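D-ribose pyranase (Bacillus subtilis, PDB 1OGE) probably catalyses the interconversion of the beta-pyranose and beta-furanose forms of D-ribose, the first step of ribose degradation, as a homodecamer built from two pentamers. Local coordinates at residues 23-28 and 109-114; 44-49 and 115-120; 67-72 and 93-98. All blocks are in the same frame, centred on the assembly; numbering follows the deposited sequence.

Interaction 1 (23-28 and 109-114); sequences KIVIAD and KAVIRT. With RP5 (5-O-phosphono-beta-D-ribofuranose), chain G.
The carbonyl group of Ala27 is gripped by Thr114 from both faces of its plane: the backbone N of Thr114 lies on one side, 2.9 Å from Ala27 O, and Thr114 OG1 on the other, 2.7 Å from the same oxygen. Threonine suits the place because OG1 sits between its own N and carbonyl carbon (chi1 62°), which turns the hydroxyl back to Ala27 and leaves CG2 to meet Ile26 CG2 at 3.9 Å. The second flat group is the carboxylate of Asp28, whose two oxygens hold the vicinal diol of the bound ribose phosphate: OD1 accepts from RP5 O3 at 2.8 Å and OD2 from RP5 O2 at 2.6 Å. OD2 also receives the backbone N of Gly30 and of Leu31, which fixes the rotation of the group.

Behind this end the strands run parallel, joined by alternating bonds such as Ile112 N to Val25 O. On one face Ile24 CD1 meets Ile112 CD1 at 3.9 Å, branched chains filling the layer beneath helices 9-17 and 51-61. On the other face Ala27 CB reaches Val111 CG1 at 3.9 Å, a small residue matched to a branched one. Arg113 stretches away to a salt bridge with Asp41. Asp28, a substrate-binding residue, thus follows strand 23-27 of the mixed sheet and carries its carboxylate into the sugar pocket of this RbsD/FucU-family protein.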
loop_
_atom_site.group_PDB
_atom_site.type_symbol
_atom_site.label_atom_id
_atom_site.label_comp_id
_atom_site.label_asym_id
_atom_site.label_seq_id
_atom_site.Cartn_x
_atom_site.Cartn_y
_atom_site.Cartn_z
ATOM N N LYS A 23 14.564 22.092 -2.174
ATOM C CA LYS A 23 14.975 22.250 -3.558
ATOM C C LYS A 23 14.121 21.481 -4.555
ATOM O O LYS A 23 13.583 20.413 -4.240
ATOM C CB LYS A 23 16.426 21.787 -3.703
ATOM C CG LYS A 23 17.377 22.405 -2.698
ATOM C CD LYS A 23 18.745 21.760 -2.775
ATOM C CE LYS A 23 19.695 22.352 -1.744
ATOM N NZ LYS A 23 19.144 22.250 -0.361
ATOM N N ILE A 24 13.992 22.045 -5.755
ATOM C CA ILE A 24 13.277 21.393 -6.845
ATOM C C ILE A 24 14.196 21.532 -8.058
ATOM O O ILE A 24 15.012 22.452 -8.120
ATOM C CB ILE A 24 11.888 22.036 -7.146
ATOM C CG1 ILE A 24 12.051 23.419 -7.771
ATOM C CG2 ILE A 24 11.065 22.119 -5.869
ATOM C CD1 ILE A 24 10.740 23.980 -8.309
ATOM N N VAL A 25 14.073 20.616 -9.011
ATOM C CA VAL A 25 14.919 20.634 -10.198
ATOM C C VAL A 25 14.118 20.787 -11.490
ATOM O O VAL A 25 13.017 20.251 -11.619
ATOM C CB VAL A 25 15.746 19.320 -10.298
ATOM C CG1 VAL A 25 16.638 19.342 -11.541
ATOM C CG2 VAL A 25 16.577 19.125 -9.034
ATOM N N ILE A 26 14.675 21.541 -12.433
ATOM C CA ILE A 26 14.065 21.730 -13.743
ATOM C C ILE A 26 15.092 21.067 -14.632
ATOM O O ILE A 26 16.255 21.471 -14.658
ATOM C CB ILE A 26 13.942 23.213 -14.131
ATOM C CG1 ILE A 26 13.009 23.927 -13.153
ATOM C CG2 ILE A 26 13.388 23.329 -15.550
ATOM C CD1 ILE A 26 12.882 25.424 -13.411
ATOM N N ALA A 27 14.669 20.041 -15.353
ATOM C CA ALA A 27 15.602 19.294 -16.174
ATOM C C ALA A 27 15.297 19.288 -17.650
ATOM O O ALA A 27 14.168 19.544 -18.066
ATOM C CB ALA A 27 15.664 17.855 -15.671
ATOM N N ASP A 28 16.330 18.995 -18.438
ATOM C CA ASP A 28 16.166 18.877 -19.873
ATOM C C ASP A 28 15.646 17.450 -20.052
ATOM O O ASP A 28 15.510 16.717 -19.073
ATOM C CB ASP A 28 17.505 19.098 -20.595
ATOM C CG ASP A 28 18.609 18.167 -20.109
ATOM O OD1 ASP A 28 19.735 18.664 -19.883
ATOM O OD2 ASP A 28 18.357 16.950 -19.969
ATOM N N LYS A 109 13.010 17.726 -3.900
ATOM C CA LYS A 109 11.648 17.299 -3.603
ATOM C C LYS A 109 10.983 16.778 -4.870
ATOM O O LYS A 109 9.992 16.052 -4.817
ATOM C CB LYS A 109 10.838 18.475 -3.040
ATOM C CG LYS A 109 11.371 19.016 -1.725
ATOM C CD LYS A 109 11.248 17.972 -0.620
ATOM C CE LYS A 109 11.960 18.404 0.656
ATOM N NZ LYS A 109 11.815 17.387 1.745
ATOM N N ALA A 110 11.525 17.160 -6.021
ATOM C CA ALA A 110 10.974 16.712 -7.287
ATOM C C ALA A 110 11.830 17.188 -8.442
ATOM O O ALA A 110 12.630 18.125 -8.308
ATOM C CB ALA A 110 9.548 17.228 -7.461
ATOM N N VAL A 111 11.660 16.524 -9.578
ATOM C CA VAL A 111 12.376 16.884 -10.782
ATOM C C VAL A 111 11.295 17.172 -11.809
ATOM O O VAL A 111 10.374 16.373 -11.997
ATOM C CB VAL A 111 13.282 15.735 -11.284
ATOM C CG1 VAL A 111 13.918 16.119 -12.619
ATOM C CG2 VAL A 111 14.380 15.449 -10.264
ATOM N N ILE A 112 11.390 18.334 -12.445
ATOM C CA ILE A 112 10.426 18.732 -13.460
ATOM C C ILE A 112 11.116 18.527 -14.798
ATOM O O ILE A 112 12.123 19.165 -15.095
ATOM C CB ILE A 112 10.031 20.206 -13.264
ATOM C CG1 ILE A 112 9.491 20.390 -11.843
ATOM C CG2 ILE A 112 8.984 20.619 -14.282
ATOM C CD1 ILE A 112 9.538 21.819 -11.347
ATOM N N ARG A 113 10.594 17.607 -15.593
ATOM C CA ARG A 113 11.192 17.314 -16.884
ATOM C C ARG A 113 10.544 18.161 -17.972
ATOM O O ARG A 113 9.333 18.110 -18.153
ATOM C CB ARG A 113 11.027 15.821 -17.218
ATOM C CG ARG A 113 11.790 15.372 -18.463
ATOM C CD ARG A 113 11.562 13.888 -18.760
ATOM N NE ARG A 113 12.336 13.428 -19.914
ATOM C CZ ARG A 113 11.822 12.753 -20.939
ATOM N NH1 ARG A 113 10.531 12.458 -20.964
ATOM N NH2 ARG A 113 12.604 12.354 -21.933
ATOM N N THR A 114 11.355 18.944 -18.678
ATOM C CA THR A 114 10.855 19.780 -19.769
ATOM C C THR A 114 11.175 19.053 -21.069
ATOM O O THR A 114 11.751 17.962 -21.049
ATOM C CB THR A 114 11.549 21.163 -19.799
ATOM O OG1 THR A 114 12.955 20.993 -20.024
ATOM C CG2 THR A 114 11.342 21.896 -18.482
HETATM C C1 RP5 G . 22.195 14.458 -18.709
HETATM O O4 RP5 G . 23.230 14.264 -19.645
HETATM C C2 RP5 G . 21.526 15.777 -19.093
HETATM O O2 RP5 G . 20.586 15.552 -20.132
HETATM C C3 RP5 G . 22.703 16.571 -19.650
HETATM O O3 RP5 G . 22.184 17.519 -20.574
HETATM C C4 RP5 G . 23.593 15.484 -20.272
HETATM C C5 RP5 G . 25.094 15.776 -20.069
HETATM O O5 RP5 G . 25.913 14.734 -20.645
HETATM P "P'" RP5 G . 26.265 14.902 -22.178
HETATM O O1X RP5 G . 27.118 13.777 -22.615
HETATM O O2X RP5 G . 24.967 14.899 -23.001
HETATM O O3X RP5 G . 27.007 16.222 -22.410
HETATM O O1 RP5 G . 22.839 14.509 -17.462
HETATM O O HOH W 1 14.876 13.912 -18.062
#

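Interaction 2 (44-49 and 115-120); sequences LKPGLP and GEFTPY. With RP5 (5-O-phosphono-beta-D-ribofuranose), chain G.
Gly47 N donates to Gly115 O at 2.7 Å, the shortest hydrogen bond between the two loops, and it arrives from above the carbonyl plane, 45° out of it. In return Gly115 N donates to Pro49 O at 2.9 Å, this time in the carbonyl plane, so Gly115 is held through both its N and its O. A side chain there would not fit: a CB on Gly115 would come within about 2.6 Å of Leu48 O.

The 44-49 loop is shaped to offer these groups. Residues Lys45 to Leu48 form a type II turn, with Pro46 and Gly47 at the two central positions that suit them, and the peptide before Pro49 is cis. Pro46 also lays its puckered apolar ring on Phe117: its CB stands 4.0 Å from the centroid of the Phe117 ring, only 8° off the normal, a CH-pi contact over one face. The ring of Phe131 of a neighbouring subunit also meets Phe117.

Farther along, Tyr120 N donates to RP5 O3 at 2.9 Å, and the tyrosine ring lays one face against RP5 C5, 3.7 Å from its CE2. The loop fastened at Gly115 thus continues into the substrate-binding segment of the pyranase active site.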
loop_
_atom_site.group_PDB
_atom_site.type_symbol
_atom_site.label_atom_id
_atom_site.label_comp_id
_atom_site.label_asym_id
_atom_site.label_seq_id
_atom_site.Cartn_x
_atom_site.Cartn_y
_atom_site.Cartn_z
ATOM N N LEU A 44 6.112 17.398 -24.073
ATOM C CA LEU A 44 5.077 17.043 -25.036
ATOM C C LEU A 44 5.762 16.538 -26.302
ATOM O O LEU A 44 5.384 15.513 -26.866
ATOM C CB LEU A 44 4.208 18.262 -25.367
ATOM C CG LEU A 44 2.975 18.006 -26.243
ATOM C CD1 LEU A 44 2.057 17.000 -25.565
ATOM C CD2 LEU A 44 2.229 19.310 -26.479
ATOM N N LYS A 45 6.781 17.273 -26.731
ATOM C CA LYS A 45 7.557 16.938 -27.921
ATOM C C LYS A 45 8.870 17.690 -27.767
ATOM O O LYS A 45 8.982 18.582 -26.930
ATOM C CB LYS A 45 6.820 17.401 -29.184
ATOM C CG LYS A 45 6.658 18.916 -29.279
ATOM C CD LYS A 45 5.570 19.315 -30.273
ATOM C CE LYS A 45 5.875 18.834 -31.681
ATOM N NZ LYS A 45 7.135 19.436 -32.208
ATOM N N PRO A 46 9.886 17.341 -28.568
ATOM C CA PRO A 46 11.171 18.040 -28.449
ATOM C C PRO A 46 11.031 19.564 -28.506
ATOM O O PRO A 46 10.499 20.113 -29.473
ATOM C CB PRO A 46 11.975 17.477 -29.618
ATOM C CG PRO A 46 11.434 16.078 -29.743
ATOM C CD PRO A 46 9.944 16.298 -29.605
ATOM N N GLY A 47 11.497 20.235 -27.459
ATOM C CA GLY A 47 11.421 21.686 -27.411
ATOM C C GLY A 47 10.137 22.249 -26.826
ATOM O O GLY A 47 9.938 23.464 -26.815
ATOM N N LEU A 48 9.261 21.384 -26.331
ATOM C CA LEU A 48 8.000 21.843 -25.756
ATOM C C LEU A 48 7.606 21.008 -24.533
ATOM O O LEU A 48 7.354 19.807 -24.649
ATOM C CB LEU A 48 6.893 21.772 -26.816
ATOM C CG LEU A 48 5.496 22.295 -26.462
ATOM C CD1 LEU A 48 5.577 23.747 -26.025
ATOM C CD2 LEU A 48 4.580 22.151 -27.666
ATOM N N PRO A 49 7.572 21.628 -23.343
ATOM C CA PRO A 49 7.866 23.039 -23.071
ATOM C C PRO A 49 9.365 23.270 -23.102
ATOM O O PRO A 49 10.149 22.321 -23.042
ATOM C CB PRO A 49 7.317 23.257 -21.660
ATOM C CG PRO A 49 6.391 22.108 -21.436
ATOM C CD PRO A 49 7.079 20.972 -22.124
ATOM N N GLY A 115 10.804 19.646 -22.200
ATOM C CA GLY A 115 11.086 19.019 -23.477
ATOM C C GLY A 115 12.376 19.559 -24.067
ATOM O O GLY A 115 12.665 19.347 -25.245
ATOM N N GLU A 116 13.156 20.248 -23.238
ATOM C CA GLU A 116 14.417 20.847 -23.665
ATOM C C GLU A 116 15.415 19.815 -24.185
ATOM O O GLU A 116 15.798 18.885 -23.466
ATOM C CB GLU A 116 15.039 21.620 -22.500
ATOM C CG GLU A 116 16.200 22.528 -22.883
ATOM C CD GLU A 116 15.782 23.627 -23.846
ATOM O OE1 GLU A 116 14.852 24.394 -23.518
ATOM O OE2 GLU A 116 16.386 23.724 -24.934
ATOM N N PHE A 117 15.834 19.988 -25.436
ATOM C CA PHE A 117 16.794 19.086 -26.067
ATOM C C PHE A 117 18.164 19.730 -26.253
ATOM O O PHE A 117 18.769 19.610 -27.317
ATOM C CB PHE A 117 16.272 18.612 -27.426
ATOM C CG PHE A 117 15.600 17.266 -27.387
ATOM C CD1 PHE A 117 14.570 17.007 -26.485
ATOM C CD2 PHE A 117 15.985 16.259 -28.271
ATOM C CE1 PHE A 117 13.933 15.762 -26.462
ATOM C CE2 PHE A 117 15.354 15.009 -28.257
ATOM C CZ PHE A 117 14.325 14.761 -27.351
ATOM N N THR A 118 18.646 20.425 -25.229
ATOM C CA THR A 118 19.962 21.049 -25.304
ATOM C C THR A 118 20.780 20.648 -24.082
ATOM O O THR A 118 20.237 20.461 -22.992
ATOM C CB THR A 118 19.883 22.594 -25.370
ATOM O OG1 THR A 118 19.368 23.109 -24.136
ATOM C CG2 THR A 118 18.996 23.028 -26.521
ATOM N N PRO A 119 22.102 20.505 -24.255
ATOM C CA PRO A 119 23.061 20.121 -23.216
ATOM C C PRO A 119 23.058 20.967 -21.949
ATOM O O PRO A 119 23.010 22.199 -21.999
ATOM C CB PRO A 119 24.405 20.206 -23.940
ATOM C CG PRO A 119 24.048 19.866 -25.347
ATOM C CD PRO A 119 22.784 20.660 -25.554
ATOM N N TYR A 120 23.121 20.274 -20.815
ATOM C CA TYR A 120 23.172 20.887 -19.494
ATOM C C TYR A 120 22.119 21.952 -19.185
ATOM O O TYR A 120 22.358 22.868 -18.391
ATOM C CB TYR A 120 24.577 21.446 -19.260
ATOM C CG TYR A 120 25.662 20.454 -19.627
ATOM C CD1 TYR A 120 26.125 20.353 -20.940
ATOM C CD2 TYR A 120 26.190 19.584 -18.674
ATOM C CE1 TYR A 120 27.086 19.406 -21.297
ATOM C CE2 TYR A 120 27.149 18.631 -19.020
ATOM C CZ TYR A 120 27.592 18.549 -20.333
ATOM O OH TYR A 120 28.539 17.610 -20.678
HETATM C C1 RP5 G . 22.195 14.458 -18.709
HETATM O O4 RP5 G . 23.230 14.264 -19.645
HETATM C C2 RP5 G . 21.526 15.777 -19.093
HETATM O O2 RP5 G . 20.586 15.552 -20.132
HETATM C C3 RP5 G . 22.703 16.571 -19.650
HETATM O O3 RP5 G . 22.184 17.519 -20.574
HETATM C C4 RP5 G . 23.593 15.484 -20.272
HETATM C C5 RP5 G . 25.094 15.776 -20.069
HETATM O O5 RP5 G . 25.913 14.734 -20.645
HETATM P "P'" RP5 G . 26.265 14.902 -22.178
HETATM O O1X RP5 G . 27.118 13.777 -22.615
HETATM O O2X RP5 G . 24.967 14.899 -23.001
HETATM O O3X RP5 G . 27.007 16.222 -22.410
HETATM O O1 RP5 G . 22.839 14.509 -17.462
#

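Interaction 3 (67-72 and 93-98); sequences VIAAAE and IEYLSH. With RP5 (5-O-phosphono-beta-D-ribofuranose), chain G.
Glu72 and His98 meet at about a right angle, the carboxylate plane of Glu72 turned 77° from the imidazole of His98. Bent at chi2 (77°), the glutamate folds back so that both its oxygens face the backbone N of His98; the two bonds are weak, the closer being OE2 to His98 N at 3.2 Å. This N-H belongs to the first turn of helix 98-104, where an acidic side chain is well suited, and Ser97 before it is the N-cap.

The imidazole itself swings away from Glu72, its CG opposite the backbone N (chi1 -174°), and lies edge-on to the sugar: RP5 O1 is in the ring plane, 2.7 Å from His98 NE2, in a bond that either partner may donate. Replacing His98 by a leucine would probably leave RP5 O1 without this nitrogen partner and the ring of Tyr120, which meets the imidazole edge-to-face, without its aromatic neighbour.

Strands 64-70 and 92-96 are parallel neighbours linked through helices 72-76 and 78-87, a beta-alpha-beta crossover at the edge of the sheet. Along them Ile68 and Glu94 run side by side, the isoleucine methyl CD1 3.9 Å from Glu94 OE1, whose charge is met by Lys66. Ile68 also slants across Leu96, its CG2 4.0 Å from Leu96 CD1. On the opposite face Tyr95 turns an edge to Ala70 O, and its CD2 lies 3.9 Å from Ala71 CA, where small alanines leave room for the ring.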
loop_
_atom_site.group_PDB
_atom_site.type_symbol
_atom_site.label_atom_id
_atom_site.label_comp_id
_atom_site.label_asym_id
_atom_site.label_seq_id
_atom_site.Cartn_x
_atom_site.Cartn_y
_atom_site.Cartn_z
ATOM N N VAL A 67 20.077 29.724 -6.938
ATOM C CA VAL A 67 19.967 28.881 -8.117
ATOM C C VAL A 67 21.299 28.174 -8.292
ATOM O O VAL A 67 22.358 28.775 -8.109
ATOM C CB VAL A 67 19.674 29.700 -9.390
ATOM C CG1 VAL A 67 19.437 28.764 -10.568
ATOM C CG2 VAL A 67 18.465 30.600 -9.169
ATOM N N ILE A 68 21.244 26.895 -8.639
ATOM C CA ILE A 68 22.450 26.104 -8.831
ATOM C C ILE A 68 22.405 25.442 -10.198
ATOM O O ILE A 68 21.417 24.797 -10.551
ATOM C CB ILE A 68 22.572 25.021 -7.737
ATOM C CG1 ILE A 68 22.544 25.685 -6.359
ATOM C CG2 ILE A 68 23.859 24.231 -7.914
ATOM C CD1 ILE A 68 22.529 24.710 -5.203
ATOM N N ALA A 69 23.467 25.624 -10.977
ATOM C CA ALA A 69 23.545 25.031 -12.308
ATOM C C ALA A 69 24.907 24.370 -12.503
ATOM O O ALA A 69 25.788 24.478 -11.648
ATOM C CB ALA A 69 23.322 26.098 -13.373
ATOM N N ALA A 70 25.070 23.668 -13.618
ATOM C CA ALA A 70 26.339 23.015 -13.917
ATOM C C ALA A 70 27.194 23.987 -14.726
ATOM O O ALA A 70 26.700 24.641 -15.641
ATOM C CB ALA A 70 26.102 21.729 -14.710
ATOM N N ALA A 71 28.474 24.081 -14.378
ATOM C CA ALA A 71 29.400 24.978 -15.069
ATOM C C ALA A 71 29.365 24.763 -16.583
ATOM O O ALA A 71 29.343 25.724 -17.357
ATOM C CB ALA A 71 30.817 24.767 -14.540
ATOM N N GLU A 72 29.351 23.500 -16.998
ATOM C CA GLU A 72 29.320 23.151 -18.411
ATOM C C GLU A 72 28.272 23.929 -19.200
ATOM O O GLU A 72 28.396 24.086 -20.417
ATOM C CB GLU A 72 29.055 21.650 -18.589
ATOM C CG GLU A 72 30.151 20.722 -18.077
ATOM C CD GLU A 72 30.155 20.571 -16.567
ATOM O OE1 GLU A 72 30.896 19.697 -16.067
ATOM O OE2 GLU A 72 29.425 21.317 -15.879
ATOM N N ILE A 93 23.706 32.816 -7.634
ATOM C CA ILE A 93 23.842 31.739 -8.610
ATOM C C ILE A 93 25.161 30.998 -8.434
ATOM O O ILE A 93 26.236 31.540 -8.689
ATOM C CB ILE A 93 23.762 32.269 -10.054
ATOM C CG1 ILE A 93 22.415 32.961 -10.277
ATOM C CG2 ILE A 93 23.936 31.121 -11.036
ATOM C CD1 ILE A 93 22.233 33.529 -11.671
ATOM N N GLU A 94 25.066 29.753 -7.993
ATOM C CA GLU A 94 26.239 28.924 -7.772
ATOM C C GLU A 94 26.417 27.909 -8.901
ATOM O O GLU A 94 25.445 27.322 -9.386
ATOM C CB GLU A 94 26.116 28.213 -6.420
ATOM C CG GLU A 94 27.156 27.133 -6.168
ATOM C CD GLU A 94 27.092 26.583 -4.755
ATOM O OE1 GLU A 94 25.978 26.281 -4.282
ATOM O OE2 GLU A 94 28.157 26.443 -4.117
ATOM N N TYR A 95 27.666 27.721 -9.327
ATOM C CA TYR A 95 27.982 26.771 -10.388
ATOM C C TYR A 95 28.804 25.606 -9.867
ATOM O O TYR A 95 29.700 25.779 -9.041
ATOM C CB TYR A 95 28.747 27.449 -11.525
ATOM C CG TYR A 95 27.898 28.373 -12.356
ATOM C CD1 TYR A 95 27.619 29.668 -11.927
ATOM C CD2 TYR A 95 27.339 27.938 -13.556
ATOM C CE1 TYR A 95 26.801 30.512 -12.675
ATOM C CE2 TYR A 95 26.518 28.771 -14.310
ATOM C CZ TYR A 95 26.254 30.055 -13.863
ATOM O OH TYR A 95 25.436 30.876 -14.601
ATOM N N LEU A 96 28.487 24.416 -10.356
ATOM C CA LEU A 96 29.192 23.209 -9.955
ATOM C C LEU A 96 29.401 22.367 -11.198
ATOM O O LEU A 96 28.834 22.652 -12.253
ATOM C CB LEU A 96 28.362 22.409 -8.949
ATOM C CG LEU A 96 27.975 23.077 -7.631
ATOM C CD1 LEU A 96 27.113 22.119 -6.825
ATOM C CD2 LEU A 96 29.222 23.456 -6.854
ATOM N N SER A 97 30.220 21.334 -11.074
ATOM C CA SER A 97 30.463 20.442 -12.194
ATOM C C SER A 97 29.189 19.618 -12.336
ATOM O O SER A 97 28.515 19.335 -11.343
ATOM C CB SER A 97 31.651 19.520 -11.899
ATOM O OG SER A 97 31.383 18.680 -10.786
ATOM N N HIS A 98 28.859 19.241 -13.565
ATOM C CA HIS A 98 27.662 18.453 -13.811
ATOM C C HIS A 98 27.588 17.250 -12.872
ATOM O O HIS A 98 26.503 16.845 -12.453
ATOM C CB HIS A 98 27.637 17.976 -15.262
ATOM C CG HIS A 98 26.368 17.286 -15.642
ATOM N ND1 HIS A 98 25.134 17.895 -15.550
ATOM C CD2 HIS A 98 26.136 16.036 -16.109
ATOM C CE1 HIS A 98 24.198 17.050 -15.945
ATOM N NE2 HIS A 98 24.780 15.916 -16.289
HETATM C C1 RP5 G . 22.195 14.458 -18.709
HETATM O O4 RP5 G . 23.230 14.264 -19.645
HETATM C C2 RP5 G . 21.526 15.777 -19.093
HETATM O O2 RP5 G . 20.586 15.552 -20.132
HETATM C C3 RP5 G . 22.703 16.571 -19.650
HETATM O O3 RP5 G . 22.184 17.519 -20.574
HETATM C C4 RP5 G . 23.593 15.484 -20.272
HETATM C C5 RP5 G . 25.094 15.776 -20.069
HETATM O O5 RP5 G . 25.913 14.734 -20.645
HETATM P "P'" RP5 G . 26.265 14.902 -22.178
HETATM O O1X RP5 G . 27.118 13.777 -22.615
HETATM O O2X RP5 G . 24.967 14.899 -23.001
HETATM O O3X RP5 G . 27.007 16.222 -22.410
HETATM O O1 RP5 G . 22.839 14.509 -17.462
#

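How the interactions relate
From the N terminus, helix 9-17 leads into strand 23-27, which waits until 109-114 returns to pair with it; interaction 1 thus closes a loop of 80 residues. Segment 44-49, between strand 39-41 and helix 51-61, opens interaction 2, closed only at 115-120, so interactions 1 and 2 cross along the chain. Interaction 3 nests inside both, joining 67-72 to 93-98 around two helices. Interactions 1 and 3 lie in the same sheet without touching, whereas the loop of interaction 2 touches both, Asp28 beside Glu116 and Tyr120 against Glu72 and His98. All three converge on one bound ribose phosphate, which His20 of a neighbouring subunit also hydrogen-bonds.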